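Local coordinates for protein structure-specific endonuclease subunit SLX1 (Candida glabrata, PDB 4XLG) that probably acts as the catalytic subunit of a structure-specific endonuclease that cuts branched DNA close to its junctions during DNA repair and recombination, at residues Tyr11-Leu16 with Leu76-Ala81; Gln23-Gly28 with His108-Met113. The protein carries 1 engineered substitution. All coordinates share one frame; numbering follows the deposited sequence. Where two conformers were deposited one is given.

Interaction 1: residues Tyr11-Leu16 with Leu76-Ala81; sequences YGCYLL and LQFQHA. Engineered in segment 76-81: Gln79 (natural residue Glu).
With its SG anti to the carbonyl carbon and beside the backbone N (chi1 -71°), Cys13 carries its sulfur from the strand up to helix 72-84, where Phe78 and Gln79 receive it. Cys13 has two modelled conformers, and one of them makes the contact described here. Both helix residues have CG anti to the backbone N. In Phe78 (chi1 -168°) this carries the ring past the sulfur, with CD1 beside SG; in Gln79 it leads the extended chain away from the sulfur, so that CB, near the backbone, does the touching. The sulfur therefore settles in the notch where the two side chains leave the helix. Cys13 SG lies 3.8 Å from Phe78 CD1 and 3.8 Å from Gln79 CB, with Phe78 CB 4.0 Å from the same SG. The approach to the aromatic group is oblique: Cys13 SG stands 66° off the normal of the Phe78 ring, a sulfur-aromatic contact through the CD1 corner. Gln79 N is also within 3.7 Å of Cys13 SG, and no hydrogen bond crosses between the segments. The contact is van der Waals packing, with the CA atoms of Cys13 and Gln79 6.0 Å apart. Gln79 is an engineered residue, glutamate in the natural sequence; its amide turns away, OE1 to Ser29 OG of strand 25-30 and NE2 to Gln83 OE1. By sequence, Gly12-Cys13-Tyr14 stands where the GIY half of the GIY-YIG signature is expected. Tyr14 points to the other face of the sheet from Cys13, its OH bonded to His40 and Arg36. Strand 12-18 runs between strands 25-30 and 60-67, and helix 72-84 covers its Cys13 face; Phe69 and Phe123 meet the Phe78 ring edge-to-face.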
ATOM      1  N   TYR B  11      -6.894   2.712  -0.965  1.00 19.86           N
ATOM      2  CA  TYR B  11      -6.476   3.118  -2.307  1.00 19.98           C
ATOM      3  C   TYR B  11      -6.062   1.800  -2.950  1.00 22.47           C
ATOM      4  O   TYR B  11      -5.218   1.072  -2.386  1.00 20.87           O
ATOM      5  CB  TYR B  11      -5.302   4.154  -2.285  1.00 19.71           C
ATOM      6  CG  TYR B  11      -5.471   5.176  -3.408  1.00 20.10           C
ATOM      7  CD1 TYR B  11      -5.286   4.781  -4.785  1.00 23.74           C
ATOM      8  CD2 TYR B  11      -5.902   6.457  -3.134  1.00 22.71           C
ATOM      9  CE1 TYR B  11      -5.512   5.719  -5.824  1.00 20.19           C
ATOM     10  CE2 TYR B  11      -6.109   7.385  -4.145  1.00 23.61           C
ATOM     11  CZ  TYR B  11      -5.932   6.984  -5.477  1.00 22.13           C
ATOM     12  OH  TYR B  11      -6.162   7.929  -6.456  1.00 26.74           O
ATOM     13  N   GLY B  12      -6.627   1.490  -4.118  1.00 20.20           N
ATOM     14  CA  GLY B  12      -6.370   0.167  -4.660  1.00 18.94           C
ATOM     15  C   GLY B  12      -6.131   0.264  -6.161  1.00 22.02           C
ATOM     16  O   GLY B  12      -6.609   1.185  -6.833  1.00 24.34           O
ATOM     17  N   CYS B  13      -5.366  -0.700  -6.659  1.00 19.72           N
ATOM     18  CA  CYS B  13      -5.152  -0.885  -8.105  0.74 21.12           C
ATOM     19  C   CYS B  13      -5.932  -2.120  -8.528  1.00 20.60           C
ATOM     20  O   CYS B  13      -5.658  -3.204  -8.029  1.00 22.09           O
ATOM     21  CB  CYS B  13      -3.682  -1.137  -8.444  0.74 22.82           C
ATOM     22  SG  CYS B  13      -2.604   0.274  -8.262  0.74 23.07           S
ATOM     23  N   TYR B  14      -6.853  -1.947  -9.474  1.00 20.51           N
ATOM     24  CA  TYR B  14      -7.813  -2.999  -9.821  1.00 19.60           C
ATOM     25  C   TYR B  14      -7.604  -3.508 -11.212  1.00 18.74           C
ATOM     26  O   TYR B  14      -7.077  -2.826 -12.103  1.00 20.40           O
ATOM     27  CB  TYR B  14      -9.273  -2.502  -9.682  1.00 18.53           C
ATOM     28  CG  TYR B  14      -9.562  -1.206 -10.492  1.00 20.55           C
ATOM     29  CD1 TYR B  14      -9.987  -1.264 -11.835  1.00 19.68           C
ATOM     30  CD2 TYR B  14      -9.372   0.078  -9.894  1.00 17.45           C
ATOM     31  CE1 TYR B  14     -10.251  -0.096 -12.560  1.00 19.78           C
ATOM     32  CE2 TYR B  14      -9.670   1.264 -10.602  1.00 20.09           C
ATOM     33  CZ  TYR B  14     -10.105   1.133 -11.962  1.00 17.82           C
ATOM     34  OH  TYR B  14     -10.352   2.268 -12.662  1.00 20.85           O
ATOM     35  N   LEU B  15      -8.030  -4.769 -11.379  1.00 18.68           N
ATOM     36  CA  LEU B  15      -8.052  -5.386 -12.713  1.00 20.42           C
ATOM     37  C   LEU B  15      -9.511  -5.698 -13.080  1.00 20.00           C
ATOM     38  O   LEU B  15     -10.225  -6.350 -12.289  1.00 19.36           O
ATOM     39  CB  LEU B  15      -7.221  -6.680 -12.697  1.00 20.56           C
ATOM     40  CG  LEU B  15      -7.276  -7.515 -13.995  1.00 22.31           C
ATOM     41  CD1 LEU B  15      -6.659  -6.734 -15.186  1.00 24.54           C
ATOM     42  CD2 LEU B  15      -6.588  -8.890 -13.778  1.00 21.98           C
ATOM     43  N   LEU B  16      -9.944  -5.188 -14.230  1.00 20.32           N
ATOM     44  CA  LEU B  16     -11.297  -5.472 -14.741  1.00 20.74           C
ATOM     45  C   LEU B  16     -11.150  -6.460 -15.874  1.00 19.35           C
ATOM     46  O   LEU B  16     -10.179  -6.421 -16.608  1.00 20.79           O
ATOM     47  CB  LEU B  16     -11.986  -4.218 -15.306  1.00 18.60           C
ATOM     48  CG  LEU B  16     -12.002  -2.969 -14.412  1.00 17.57           C
ATOM     49  CD1 LEU B  16     -12.792  -1.835 -15.220  1.00 21.64           C
ATOM     50  CD2 LEU B  16     -12.660  -3.331 -13.030  1.00 17.56           C
ATOM     51  N   LEU B  76      -0.303   4.713  -7.931  1.00 22.20           N
ATOM     52  CA  LEU B  76      -0.103   5.024  -9.368  1.00 23.30           C
ATOM     53  C   LEU B  76       1.194   4.404  -9.887  1.00 26.55           C
ATOM     54  O   LEU B  76       1.290   3.959 -11.033  1.00 26.57           O
ATOM     55  CB  LEU B  76      -0.032   6.554  -9.577  1.00 25.34           C
ATOM     56  CG  LEU B  76      -1.394   7.243  -9.401  1.00 28.52           C
ATOM     57  CD1 LEU B  76      -1.266   8.789  -9.297  1.00 33.25           C
ATOM     58  CD2 LEU B  76      -2.323   6.816 -10.539  1.00 31.65           C
ATOM     59  N   GLN B  77       2.231   4.426  -9.065  1.00 24.71           N
ATOM     60  CA  GLN B  77       3.469   3.737  -9.456  1.00 24.75           C
ATOM     61  C   GLN B  77       3.218   2.268  -9.760  1.00 24.90           C
ATOM     62  O   GLN B  77       3.739   1.749 -10.767  1.00 26.82           O
ATOM     63  CB  GLN B  77       4.547   3.853  -8.373  1.00 25.35           C
ATOM     64  CG  GLN B  77       5.039   5.267  -8.198  1.00 29.34           C
ATOM     65  CD  GLN B  77       5.938   5.379  -6.987  1.00 31.57           C
ATOM     66  OE1 GLN B  77       5.517   5.127  -5.864  1.00 28.94           O
ATOM     67  NE2 GLN B  77       7.195   5.705  -7.224  1.00 35.27           N
ATOM     68  N   PHE B  78       2.461   1.612  -8.890  1.00 24.46           N
ATOM     69  CA  PHE B  78       2.108   0.189  -9.109  1.00 25.94           C
ATOM     70  C   PHE B  78       1.270   0.040 -10.355  1.00 25.41           C
ATOM     71  O   PHE B  78       1.533  -0.797 -11.219  1.00 24.59           O
ATOM     72  CB  PHE B  78       1.337  -0.340  -7.887  1.00 23.55           C
ATOM     73  CG  PHE B  78       1.178  -1.813  -7.875  1.00 23.80           C
ATOM     74  CD1 PHE B  78       0.111  -2.408  -8.535  1.00 24.07           C
ATOM     75  CD2 PHE B  78       2.036  -2.600  -7.136  1.00 24.98           C
ATOM     76  CE1 PHE B  78      -0.074  -3.797  -8.478  1.00 27.49           C
ATOM     77  CE2 PHE B  78       1.868  -3.980  -7.081  1.00 28.30           C
ATOM     78  CZ  PHE B  78       0.805  -4.586  -7.765  1.00 27.85           C
ATOM     79  N   GLN B  79       0.259   0.888 -10.465  1.00 25.01           N
ATOM     80  CA  GLN B  79      -0.620   0.813 -11.650  1.00 25.46           C
ATOM     81  C   GLN B  79       0.162   0.961 -12.955  1.00 27.36           C
ATOM     82  O   GLN B  79      -0.024   0.197 -13.904  1.00 27.56           O
ATOM     83  CB  GLN B  79      -1.675   1.926 -11.579  1.00 26.28           C
ATOM     84  CG  GLN B  79      -2.658   1.868 -12.817  1.00 27.84           C
ATOM     85  CD  GLN B  79      -3.290   3.183 -13.029  1.00 33.60           C
ATOM     86  OE1 GLN B  79      -3.714   3.820 -12.085  1.00 28.40           O
ATOM     87  NE2 GLN B  79      -3.302   3.650 -14.265  1.00 36.14           N
ATOM     88  N   HIS B  80       1.026   1.961 -13.012  1.00 25.18           N
ATOM     89  CA  HIS B  80       1.749   2.185 -14.254  1.00 28.54           C
ATOM     90  C   HIS B  80       2.716   1.048 -14.539  1.00 31.90           C
ATOM     91  O   HIS B  80       2.904   0.678 -15.689  1.00 31.42           O
ATOM     92  CB  HIS B  80       2.471   3.551 -14.181  1.00 33.27           C
ATOM     93  CG  HIS B  80       1.511   4.701 -14.130  1.00 40.33           C
ATOM     94  ND1 HIS B  80       1.830   5.927 -13.587  1.00 43.57           N
ATOM     95  CD2 HIS B  80       0.217   4.792 -14.532  1.00 42.44           C
ATOM     96  CE1 HIS B  80       0.777   6.726 -13.663  1.00 45.63           C
ATOM     97  NE2 HIS B  80      -0.212   6.064 -14.235  1.00 44.84           N
ATOM     98  N   ALA B  81       3.338   0.499 -13.496  1.00 28.65           N
ATOM     99  CA  ALA B  81       4.273  -0.621 -13.703  1.00 30.71           C
ATOM    100  C   ALA B  81       3.493  -1.859 -14.225  1.00 28.90           C
ATOM    101  O   ALA B  81       3.961  -2.593 -15.126  1.00 30.91           O
ATOM    102  CB  ALA B  81       4.983  -0.931 -12.385  1.00 30.92           C
TER

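Interaction 2: residues Gln23-Gly28 with His108-Met113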
ATOM      1  N   GLN B  23     -11.532 -11.520 -23.351  1.00 27.79           N
ATOM      2  CA  GLN B  23     -10.098 -11.167 -23.528  1.00 27.59           C
ATOM      3  C   GLN B  23      -9.841  -9.678 -23.316  1.00 28.46           C
ATOM      4  O   GLN B  23      -8.706  -9.245 -23.468  1.00 26.94           O
ATOM      5  CB  GLN B  23      -9.576 -11.590 -24.926  1.00 29.68           C
ATOM      6  CG  GLN B  23      -9.768 -13.077 -25.091  1.00 34.01           C
ATOM      7  CD  GLN B  23      -9.428 -13.598 -26.496  1.00 51.61           C
ATOM      8  OE1 GLN B  23      -8.308 -13.484 -26.935  1.00 56.03           O
ATOM      9  NE2 GLN B  23     -10.407 -14.178 -27.180  1.00 62.03           N
ATOM     10  N   SER B  24     -10.865  -8.891 -22.960  1.00 24.27           N
ATOM     11  CA  SER B  24     -10.647  -7.443 -22.676  1.00 25.74           C
ATOM     12  C   SER B  24     -10.452  -7.197 -21.196  1.00 23.99           C
ATOM     13  O   SER B  24     -11.261  -7.617 -20.369  1.00 23.17           O
ATOM     14  CB  SER B  24     -11.808  -6.527 -23.156  1.00 24.23           C
ATOM     15  OG  SER B  24     -11.938  -6.589 -24.611  1.00 29.78           O
ATOM     16  N   PHE B  25      -9.367  -6.496 -20.891  1.00 23.55           N
ATOM     17  CA  PHE B  25      -9.012  -6.139 -19.497  1.00 21.43           C
ATOM     18  C   PHE B  25      -8.773  -4.652 -19.367  1.00 21.46           C
ATOM     19  O   PHE B  25      -8.479  -3.961 -20.380  1.00 25.43           O
ATOM     20  CB  PHE B  25      -7.707  -6.901 -19.099  1.00 25.82           C
ATOM     21  CG  PHE B  25      -7.875  -8.407 -19.137  1.00 28.09           C
ATOM     22  CD1 PHE B  25      -8.426  -9.052 -18.036  1.00 27.65           C
ATOM     23  CD2 PHE B  25      -7.525  -9.148 -20.265  1.00 31.37           C
ATOM     24  CE1 PHE B  25      -8.645 -10.440 -18.040  1.00 28.13           C
ATOM     25  CE2 PHE B  25      -7.741 -10.559 -20.286  1.00 30.82           C
ATOM     26  CZ  PHE B  25      -8.298 -11.189 -19.176  1.00 28.43           C
ATOM     27  N   TYR B  26      -8.779  -4.183 -18.120  1.00 22.15           N
ATOM     28  CA  TYR B  26      -8.522  -2.781 -17.856  1.00 25.87           C
ATOM     29  C   TYR B  26      -7.853  -2.707 -16.520  1.00 21.59           C
ATOM     30  O   TYR B  26      -8.307  -3.368 -15.585  1.00 22.91           O
ATOM     31  CB  TYR B  26      -9.832  -1.997 -17.834  1.00 24.63           C
ATOM     32  CG  TYR B  26      -9.595  -0.502 -17.709  1.00 28.07           C
ATOM     33  CD1 TYR B  26      -9.499   0.090 -16.460  1.00 25.12           C
ATOM     34  CD2 TYR B  26      -9.534   0.303 -18.823  1.00 40.75           C
ATOM     35  CE1 TYR B  26      -9.255   1.465 -16.324  1.00 27.55           C
ATOM     36  CE2 TYR B  26      -9.310   1.683 -18.702  1.00 42.42           C
ATOM     37  CZ  TYR B  26      -9.209   2.240 -17.442  1.00 37.43           C
ATOM     38  OH  TYR B  26      -9.001   3.576 -17.293  1.00 43.78           O
ATOM     39  N   ILE B  27      -6.827  -1.866 -16.409  1.00 21.37           N
ATOM     40  CA  ILE B  27      -6.210  -1.680 -15.082  1.00 20.07           C
ATOM     41  C   ILE B  27      -6.305  -0.221 -14.652  1.00 18.67           C
ATOM     42  O   ILE B  27      -5.987   0.684 -15.472  1.00 21.61           O
ATOM     43  CB  ILE B  27      -4.705  -2.087 -15.143  1.00 23.05           C
ATOM     44  CG1 ILE B  27      -4.611  -3.615 -15.302  1.00 24.10           C
ATOM     45  CG2 ILE B  27      -3.923  -1.637 -13.827  1.00 25.15           C
ATOM     46  CD1 ILE B  27      -3.176  -4.043 -15.802  1.00 28.50           C
ATOM     47  N   GLY B  28      -6.711   0.050 -13.400  1.00 19.04           N
ATOM     48  CA  GLY B  28      -6.683   1.458 -12.962  1.00 18.40           C
ATOM     49  C   GLY B  28      -6.461   1.510 -11.462  1.00 21.49           C
ATOM     50  O   GLY B  28      -6.160   0.493 -10.843  1.00 21.40           O
ATOM     51  N   HIS B 108      -3.022 -14.736 -17.763  1.00 36.04           N
ATOM     52  CA  HIS B 108      -1.898 -15.299 -17.036  1.00 38.66           C
ATOM     53  C   HIS B 108      -0.819 -14.259 -16.852  1.00 39.91           C
ATOM     54  O   HIS B 108      -0.200 -14.202 -15.789  1.00 39.54           O
ATOM     55  CB  HIS B 108      -1.326 -16.534 -17.755  1.00 41.04           C
ATOM     56  CG  HIS B 108      -2.294 -17.665 -17.803  1.00 46.89           C
ATOM     57  ND1 HIS B 108      -2.337 -18.647 -16.836  1.00 48.86           N
ATOM     58  CD2 HIS B 108      -3.304 -17.931 -18.664  1.00 50.19           C
ATOM     59  CE1 HIS B 108      -3.315 -19.489 -17.121  1.00 53.45           C
ATOM     60  NE2 HIS B 108      -3.929 -19.064 -18.212  1.00 53.34           N
ATOM     61  N   HIS B 109      -0.599 -13.433 -17.881  1.00 38.40           N
ATOM     62  CA  HIS B 109       0.453 -12.417 -17.806  1.00 36.90           C
ATOM     63  C   HIS B 109       0.050 -11.284 -16.867  1.00 33.74           C
ATOM     64  O   HIS B 109       0.881 -10.819 -16.108  1.00 37.52           O
ATOM     65  CB  HIS B 109       0.789 -11.837 -19.179  1.00 37.32           C
ATOM     66  CG  HIS B 109       1.552 -12.789 -20.043  1.00 51.03           C
ATOM     67  ND1 HIS B 109       0.949 -13.813 -20.740  1.00 58.48           N
ATOM     68  CD2 HIS B 109       2.878 -12.890 -20.298  1.00 55.08           C
ATOM     69  CE1 HIS B 109       1.868 -14.497 -21.401  1.00 58.49           C
ATOM     70  NE2 HIS B 109       3.045 -13.956 -21.151  1.00 60.38           N
ATOM     71  N   LYS B 110      -1.212 -10.866 -16.937  1.00 31.91           N
ATOM     72  CA  LYS B 110      -1.726  -9.804 -16.075  0.58 33.30           C
ATOM     73  C   LYS B 110      -1.540 -10.204 -14.618  1.00 33.27           C
ATOM     74  O   LYS B 110      -1.137  -9.395 -13.801  1.00 30.17           O
ATOM     75  CB  LYS B 110      -3.211  -9.531 -16.354  0.58 35.19           C
ATOM     76  CG  LYS B 110      -3.523  -9.243 -17.843  0.58 40.40           C
ATOM     77  CD  LYS B 110      -4.046  -7.830 -18.028  0.58 42.40           C
ATOM     78  CE  LYS B 110      -3.484  -7.177 -19.274  0.58 45.96           C
ATOM     79  NZ  LYS B 110      -3.587  -8.058 -20.453  0.58 43.35           N
ATOM     80  N   LEU B 111      -1.844 -11.468 -14.292  1.00 28.68           N
ATOM     81  CA  LEU B 111      -1.739 -11.920 -12.904  1.00 29.12           C
ATOM     82  C   LEU B 111      -0.272 -12.174 -12.471  1.00 29.99           C
ATOM     83  O   LEU B 111       0.110 -11.902 -11.341  1.00 32.69           O
ATOM     84  CB  LEU B 111      -2.564 -13.202 -12.704  1.00 30.49           C
ATOM     85  CG  LEU B 111      -4.054 -13.037 -12.972  1.00 27.75           C
ATOM     86  CD1 LEU B 111      -4.779 -14.459 -12.866  1.00 29.55           C
ATOM     87  CD2 LEU B 111      -4.622 -12.034 -11.969  1.00 30.10           C
ATOM     88  N   ALA B 112       0.547 -12.714 -13.366  1.00 29.36           N
ATOM     89  CA  ALA B 112       1.974 -12.840 -13.073  1.00 35.20           C
ATOM     90  C   ALA B 112       2.626 -11.489 -12.763  1.00 36.54           C
ATOM     91  O   ALA B 112       3.522 -11.416 -11.928  1.00 37.19           O
ATOM     92  CB  ALA B 112       2.710 -13.500 -14.252  1.00 35.60           C
ATOM     93  N   MET B 113       2.196 -10.440 -13.465  1.00 33.48           N
ATOM     94  CA  MET B 113       2.750  -9.101 -13.211  1.00 33.20           C
ATOM     95  C   MET B 113       2.474  -8.688 -11.767  1.00 32.06           C
ATOM     96  O   MET B 113       3.301  -7.993 -11.145  1.00 33.17           O
ATOM     97  CB  MET B 113       2.175  -8.045 -14.164  1.00 32.71           C
ATOM     98  CG  MET B 113       2.879  -8.000 -15.531  1.00 38.83           C
ATOM     99  SD  MET B 113       4.640  -7.581 -15.288  1.00 45.39           S
ATOM    100  CE  MET B 113       4.576  -6.058 -14.345  1.00 41.09           C
TER
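Phe25 and Lys110 carry most of this contact between the first residues of an edge strand and a helix packed against the GIY-YIG sheet, and Ile27 adds a lighter touch. Tyr26-Ile27-Gly28 matches the YIG half of that signature. The lysine belongs to helix 107-118 and reaches across to the strand with its aliphatic chain slanted against the phenylalanine. Lys110 CD does the touching, lying 3.9 Å from Phe25 CB. The same Lys110 CD is 4.0 Å from Phe25 CG, where the ring joins its stem, and the methylene approaches the ring obliquely. The chain is bent rather than extended: chi2 at -116° and chi4 at 48° fold it so that it passes obliquely across the phenylalanine and the amino group ends above the ring plane near CD2. Lys110 has two modelled conformers, and one of them makes the contact described. Phe25 meets it with CG beside its own backbone N (chi1 -62°), its CB pointing toward the helix.

Ile27, two residues on and on the same side of the strand, extends the apolar patch toward the interior; Ile27 CD1 lies at a loose 4.5 Å from Lys110 CD. It also rests on Trp82 and Gln79 of helix 72-84, while Trp82 NE1 bonds the carbonyl O of Lys110, linking helices 72-84 and 107-118. No hydrogen bond joins the two segments, and the lysine's nitrogen ends over the ring plane, Lys110 NZ 4.1 Å from Phe25 CD2.

In the fold
From the N terminus the chain first lays down 11-16, then turns back through 23-28 as the antiparallel neighbour, with Leu16 N probably bonded to Tyr26 O and Tyr14 N to Gly28 O. Strand 60-67 follows on the other side of 12-18, and at 76-81 interaction 1 closes the first loop, over 59 intervening residues. Interaction 2 closes later, when 108-113 returns to 23-28 across 79. The segments alternate along the chain, so the two loops cross. Together they fasten successive helices, 72-84 and 107-118, to neighbouring strands of one sheet, and Ala81 O packing against Met113 CE joins the helices themselves.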